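Local coordinates for protein putative phosphohistidine phosphatase SixA (Agrobacterium tumefaciens, PDB 2RFL) that probably removes phosphate from phosphohistidine in proteins, as a putative SixA-type member of the histidine phosphatase superfamily, at residues Ala121-Met126 against Trp161-Phe166; Ala39-Ile44 against Arg67-Ala72. All blocks are in the same frame, centred on the assembly; numbering follows the deposited sequence.

In the fold
Both contacts pack helices of the alpha-beta-alpha sandwich and are carried by apolar groups, but they lie on opposite sides of the chain's centre, with centres about 21 Å apart. Interaction 1 sets helix 118-127 against strand 162-167, an outermost strand of the sheet; it is partly buried and uses large side chains, a selenomethionine beside a tryptophan and a leucine at the edge of a phenylalanine. Interaction 2 is a buried contact between helices 35-51 and 64-77, where small residues bring alanine methyls against backbone and a threonine methyl. The two share no element, and interaction 2 is formed wholly by residues earlier in the chain than those of interaction 1.

Interaction 1. Residues Ala121-Met126 against Trp161-Phe166; sequences ATLEAM and WRLIDF
Helix 118-127 packs on the outermost strand 162-167 of the mixed sheet in this alpha-beta-alpha sandwich, and Met126, a selenomethionine, meets Trp161 where that strand is about to begin. The two side chains run alongside each other in the same direction, each with CG anti to its own carbonyl carbon. Met126 CG comes obliquely to the indole, 3.8 Å from Trp161 CD1, while Met126 CB lies 3.9 Å from Trp161 CB. Extended beyond CG (chi2 169°), the Met126 chain carries SE over the ring face, 4.8 Å from the centroid of the five-membered ring of Trp161 and 16° off its normal, a distant Met-aromatic contact.

One helical turn earlier, Leu123 has CG anti to the backbone N (chi1 -180°), which carries both of its methyls towards the strand. CD2 of Leu123 meets the edge of the Phe166 ring, near its plane, 3.9 Å from CE2, and CD1 meets Leu163 CD1 at 4.2 Å. Trp161, Leu163 and Phe166 all direct their CB atoms at the helix. The even spacing breaks between the last two because both Ile164 and Asp165 pair by backbone hydrogen bonds with the one residue Val147 of strand 145-149, a classic beta bulge that brings Phe166 onto the helix-facing side with Leu163. Phe166 also stacks edge-to-face with Phe140, and Leu123 is backed by Leu132 of helix 129-135. Leu98 and Ile101 of helix 98-102 also touch Met126.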
loop_
_atom_site.group_PDB
_atom_site.type_symbol
_atom_site.label_atom_id
_atom_site.label_comp_id
_atom_site.label_asym_id
_atom_site.label_seq_id
_atom_site.Cartn_x
_atom_site.Cartn_y
_atom_site.Cartn_z
ATOM N N ALA A 121 -0.864 5.080 9.758
ATOM C CA ALA A 121 0.230 5.454 10.674
ATOM C C ALA A 121 1.614 5.554 10.013
ATOM O O ALA A 121 2.390 6.453 10.296
ATOM C CB ALA A 121 0.272 4.534 11.854
ATOM N N THR A 122 1.890 4.638 9.108
ATOM C CA THR A 122 3.079 4.666 8.296
ATOM C C THR A 122 3.237 5.916 7.443
ATOM O O THR A 122 4.326 6.499 7.377
ATOM C CB THR A 122 3.120 3.415 7.423
ATOM O OG1 THR A 122 2.734 2.293 8.239
ATOM C CG2 THR A 122 4.513 3.213 6.870
ATOM N N LEU A 123 2.170 6.334 6.778
ATOM C CA LEU A 123 2.250 7.563 5.978
ATOM C C LEU A 123 2.462 8.735 6.896
ATOM O O LEU A 123 3.301 9.592 6.612
ATOM C CB LEU A 123 0.982 7.748 5.137
ATOM C CG LEU A 123 0.825 8.957 4.216
ATOM C CD1 LEU A 123 2.008 9.026 3.247
ATOM C CD2 LEU A 123 -0.519 8.909 3.466
ATOM N N GLU A 124 1.724 8.752 8.012
ATOM C CA GLU A 124 1.829 9.815 8.998
ATOM C C GLU A 124 3.296 9.936 9.452
ATOM O O GLU A 124 3.867 11.021 9.425
ATOM C CB GLU A 124 0.842 9.617 10.190
ATOM C CG GLU A 124 0.720 10.844 11.121
ATOM C CD GLU A 124 0.110 10.583 12.529
ATOM O OE1 GLU A 124 -0.153 9.416 12.927
ATOM O OE2 GLU A 124 -0.094 11.590 13.255
ATOM N N ALA A 125 3.894 8.800 9.827
ATOM C CA ALA A 125 5.301 8.714 10.274
ATOM C C ALA A 125 6.260 9.389 9.336
ATOM O O ALA A 125 7.247 9.951 9.779
ATOM C CB ALA A 125 5.708 7.264 10.444
HETATM N N MSE A 126 5.942 9.339 8.041
HETATM C CA MSE A 126 6.795 9.807 6.952
HETATM C C MSE A 126 6.549 11.267 6.523
HETATM O O MSE A 126 7.483 11.953 6.190
HETATM C CB MSE A 126 6.667 8.881 5.736
HETATM C CG MSE A 126 6.934 7.397 5.950
HETATM SE SE MSE A 126 6.396 6.266 4.364
HETATM C CE MSE A 126 6.948 4.586 5.118
ATOM N N TRP A 161 11.174 12.048 3.777
ATOM C CA TRP A 161 10.190 11.539 2.780
ATOM C C TRP A 161 9.229 12.633 2.266
ATOM O O TRP A 161 8.633 13.363 3.052
ATOM C CB TRP A 161 9.373 10.338 3.311
ATOM C CG TRP A 161 10.148 9.066 3.520
ATOM C CD1 TRP A 161 10.418 8.455 4.713
ATOM C CD2 TRP A 161 10.751 8.234 2.512
ATOM N NE1 TRP A 161 11.146 7.311 4.524
ATOM C CE2 TRP A 161 11.374 7.149 3.180
ATOM C CE3 TRP A 161 10.850 8.311 1.115
ATOM C CZ2 TRP A 161 12.077 6.145 2.491
ATOM C CZ3 TRP A 161 11.542 7.283 0.428
ATOM C CH2 TRP A 161 12.150 6.238 1.115
ATOM N N ARG A 162 9.074 12.745 0.955
ATOM C CA ARG A 162 8.078 13.698 0.396
ATOM C C ARG A 162 6.931 12.941 -0.290
ATOM O O ARG A 162 7.182 12.036 -1.091
ATOM C CB ARG A 162 8.719 14.652 -0.618
ATOM C CG ARG A 162 10.121 15.170 -0.315
ATOM C CD ARG A 162 10.192 16.046 0.926
ATOM N NE ARG A 162 9.094 17.002 0.981
ATOM C CZ ARG A 162 9.110 18.187 0.384
ATOM N NH1 ARG A 162 8.067 18.991 0.472
ATOM N NH2 ARG A 162 10.173 18.556 -0.303
ATOM N N LEU A 163 5.682 13.287 0.002
ATOM C CA LEU A 163 4.585 12.706 -0.791
ATOM C C LEU A 163 4.514 13.416 -2.121
ATOM O O LEU A 163 4.572 14.650 -2.162
ATOM C CB LEU A 163 3.234 12.789 -0.076
ATOM C CG LEU A 163 2.073 12.227 -0.885
ATOM C CD1 LEU A 163 1.795 10.749 -0.607
ATOM C CD2 LEU A 163 0.837 13.060 -0.615
ATOM N N ILE A 164 4.332 12.652 -3.192
ATOM C CA ILE A 164 4.624 13.095 -4.578
ATOM C C ILE A 164 3.382 12.922 -5.480
ATOM O O ILE A 164 3.258 13.589 -6.567
ATOM C CB ILE A 164 5.862 12.273 -5.108
ATOM C CG1 ILE A 164 7.172 12.841 -4.580
ATOM C CG2 ILE A 164 5.880 12.014 -6.635
ATOM C CD1 ILE A 164 7.746 13.978 -5.317
ATOM N N ASP A 165 2.499 12.014 -5.028
ATOM C CA ASP A 165 1.205 11.684 -5.641
ATOM C C ASP A 165 0.350 10.792 -4.705
ATOM O O ASP A 165 0.867 10.028 -3.903
ATOM C CB ASP A 165 1.425 10.979 -6.993
ATOM C CG ASP A 165 0.223 11.113 -7.952
ATOM O OD1 ASP A 165 -0.829 11.692 -7.560
ATOM O OD2 ASP A 165 0.334 10.645 -9.114
ATOM N N PHE A 166 -0.970 10.897 -4.816
ATOM C CA PHE A 166 -1.883 9.990 -4.138
ATOM C C PHE A 166 -3.035 9.568 -5.054
ATOM O O PHE A 166 -3.649 10.422 -5.702
ATOM C CB PHE A 166 -2.427 10.627 -2.859
ATOM C CG PHE A 166 -2.906 9.630 -1.839
ATOM C CD1 PHE A 166 -4.138 8.986 -1.982
ATOM C CD2 PHE A 166 -2.131 9.330 -0.727
ATOM C CE1 PHE A 166 -4.586 8.059 -1.031
ATOM C CE2 PHE A 166 -2.568 8.400 0.228
ATOM C CZ PHE A 166 -3.800 7.764 0.067
#

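Interaction 2. Residues Ala39-Ile44 against Arg67-Ala72; sequences AEAEII and RQTTQA
Ala41 and Ala72 face each other across the pair of helices 35-51 and 64-77, their CB atoms 4.2 Å apart and each directed at the opposite helix. The Ala72 methyl reaches past its counterpart to the backbone: it lies 4.0 Å from Ala41 O and 4.2 Å from Glu42 N, so that one methyl rests against the peptide linking those two residues. The axes of segments 39-44 and 67-72 approach to 9.0 Å and run in broadly the same direction, crossing at -36°.

Thr69, one turn before Ala72, adds its methyl branch. Its chi1 of -53° sets OG1 anti to the carbonyl carbon and beside the backbone N, which leaves CG2 anti to the backbone N and 4.3 Å from Ala41 CB. The threonine thus divides its two branches: the methyl completes the apolar patch, while OG1 donates to Arg65 O in the preceding turn and accepts from Ala17 N, two bonds that fix its rotation in a buried setting. The end of the Glu42 side chain leans nearer helix 64-77 without touching it.

Beyond the pair, the loop just after strand 10-15 borders the contact: Ala17 touches Ala41, and Thr69 packs on His16, probably the phosphate-accepting histidine as in relatives. Gln68 OE1 accepts a hydrogen bond from Leu33 N ahead of helix 35-51, and on another side of helix 64-77 Thr70 packs on Ile58 and Ser60 of strand 57-60.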
loop_
_atom_site.group_PDB
_atom_site.type_symbol
_atom_site.label_atom_id
_atom_site.label_comp_id
_atom_site.label_asym_id
_atom_site.label_seq_id
_atom_site.Cartn_x
_atom_site.Cartn_y
_atom_site.Cartn_z
ATOM N N ALA A 39 -13.396 -3.923 -8.230
ATOM C CA ALA A 39 -13.372 -3.016 -9.360
ATOM C C ALA A 39 -12.376 -1.894 -9.144
ATOM O O ALA A 39 -11.648 -1.576 -10.071
ATOM C CB ALA A 39 -14.782 -2.467 -9.658
ATOM N N GLU A 40 -12.358 -1.329 -7.932
ATOM C CA GLU A 40 -11.509 -0.211 -7.527
ATOM C C GLU A 40 -10.029 -0.564 -7.639
ATOM O O GLU A 40 -9.212 0.231 -8.088
ATOM C CB GLU A 40 -11.683 0.042 -6.036
ATOM C CG GLU A 40 -12.801 0.889 -5.528
ATOM C CD GLU A 40 -12.769 1.006 -3.961
ATOM O OE1 GLU A 40 -11.846 0.459 -3.287
ATOM O OE2 GLU A 40 -13.704 1.644 -3.411
ATOM N N ALA A 41 -9.682 -1.734 -7.124
ATOM C CA ALA A 41 -8.316 -2.156 -7.094
ATOM C C ALA A 41 -7.803 -2.341 -8.510
ATOM O O ALA A 41 -6.665 -2.011 -8.806
ATOM C CB ALA A 41 -8.169 -3.435 -6.280
ATOM N N GLU A 42 -8.653 -2.864 -9.386
ATOM C CA GLU A 42 -8.358 -2.798 -10.824
ATOM C C GLU A 42 -8.194 -1.355 -11.363
ATOM O O GLU A 42 -7.173 -1.064 -11.979
ATOM C CB GLU A 42 -9.332 -3.633 -11.659
ATOM C CG GLU A 42 -8.777 -3.976 -13.020
ATOM C CD GLU A 42 -8.871 -5.461 -13.337
ATOM O OE1 GLU A 42 -9.876 -5.865 -13.965
ATOM O OE2 GLU A 42 -7.944 -6.216 -12.940
ATOM N N ILE A 43 -9.165 -0.473 -11.107
ATOM C CA ILE A 43 -9.111 0.907 -11.599
ATOM C C ILE A 43 -7.778 1.533 -11.176
ATOM O O ILE A 43 -7.035 2.059 -12.000
ATOM C CB ILE A 43 -10.341 1.781 -11.117
ATOM C CG1 ILE A 43 -11.627 1.494 -11.904
ATOM C CG2 ILE A 43 -10.055 3.284 -11.253
ATOM C CD1 ILE A 43 -11.969 0.021 -12.144
ATOM N N ILE A 44 -7.457 1.390 -9.900
ATOM C CA ILE A 44 -6.260 1.980 -9.280
ATOM C C ILE A 44 -4.923 1.333 -9.725
ATOM O O ILE A 44 -4.017 2.026 -10.146
ATOM C CB ILE A 44 -6.413 2.025 -7.716
ATOM C CG1 ILE A 44 -7.681 2.803 -7.287
ATOM C CG2 ILE A 44 -5.096 2.510 -7.010
ATOM C CD1 ILE A 44 -7.733 4.275 -7.637
ATOM N N ARG A 67 -4.207 -10.269 -0.462
ATOM C CA ARG A 67 -3.783 -11.164 -1.489
ATOM C C ARG A 67 -4.443 -10.844 -2.856
ATOM O O ARG A 67 -3.751 -10.632 -3.839
ATOM C CB ARG A 67 -4.054 -12.583 -1.003
ATOM C CG ARG A 67 -2.993 -13.046 -0.043
ATOM C CD ARG A 67 -3.135 -14.540 0.153
ATOM N NE ARG A 67 -2.022 -15.151 0.868
ATOM C CZ ARG A 67 -0.887 -15.591 0.303
ATOM N NH1 ARG A 67 -0.681 -15.472 -0.993
ATOM N NH2 ARG A 67 0.059 -16.156 1.042
ATOM N N GLN A 68 -5.780 -10.753 -2.861
ATOM C CA GLN A 68 -6.576 -10.429 -4.042
ATOM C C GLN A 68 -6.234 -8.995 -4.476
ATOM O O GLN A 68 -5.979 -8.772 -5.676
ATOM C CB GLN A 68 -8.087 -10.593 -3.814
ATOM C CG GLN A 68 -8.599 -11.992 -3.458
ATOM C CD GLN A 68 -9.963 -11.964 -2.671
ATOM O OE1 GLN A 68 -10.379 -10.962 -2.068
ATOM N NE2 GLN A 68 -10.592 -13.080 -2.628
ATOM N N THR A 69 -6.170 -8.049 -3.524
ATOM C CA THR A 69 -5.729 -6.700 -3.899
ATOM C C THR A 69 -4.444 -6.808 -4.761
ATOM O O THR A 69 -4.442 -6.313 -5.890
ATOM C CB THR A 69 -5.558 -5.701 -2.682
ATOM O OG1 THR A 69 -6.760 -5.671 -1.883
ATOM C CG2 THR A 69 -5.291 -4.278 -3.168
ATOM N N THR A 70 -3.411 -7.504 -4.250
ATOM C CA THR A 70 -2.083 -7.692 -4.915
ATOM C C THR A 70 -2.181 -8.342 -6.312
ATOM O O THR A 70 -1.576 -7.844 -7.252
ATOM C CB THR A 70 -1.019 -8.433 -3.984
ATOM O OG1 THR A 70 -0.510 -7.528 -2.985
ATOM C CG2 THR A 70 0.152 -8.997 -4.767
ATOM N N GLN A 71 -2.968 -9.425 -6.425
ATOM C CA GLN A 71 -3.326 -10.029 -7.691
ATOM C C GLN A 71 -3.846 -9.041 -8.754
ATOM O O GLN A 71 -3.662 -9.231 -9.950
ATOM C CB GLN A 71 -4.302 -11.194 -7.469
ATOM C CG GLN A 71 -3.716 -12.363 -6.646
ATOM C CD GLN A 71 -4.725 -13.453 -6.227
ATOM O OE1 GLN A 71 -5.852 -13.520 -6.736
ATOM N NE2 GLN A 71 -4.309 -14.309 -5.275
ATOM N N ALA A 72 -4.512 -7.978 -8.340
ATOM C CA ALA A 72 -4.885 -6.966 -9.336
ATOM C C ALA A 72 -3.643 -6.335 -9.984
ATOM O O ALA A 72 -3.548 -6.276 -11.175
ATOM C CB ALA A 72 -5.828 -5.934 -8.762
#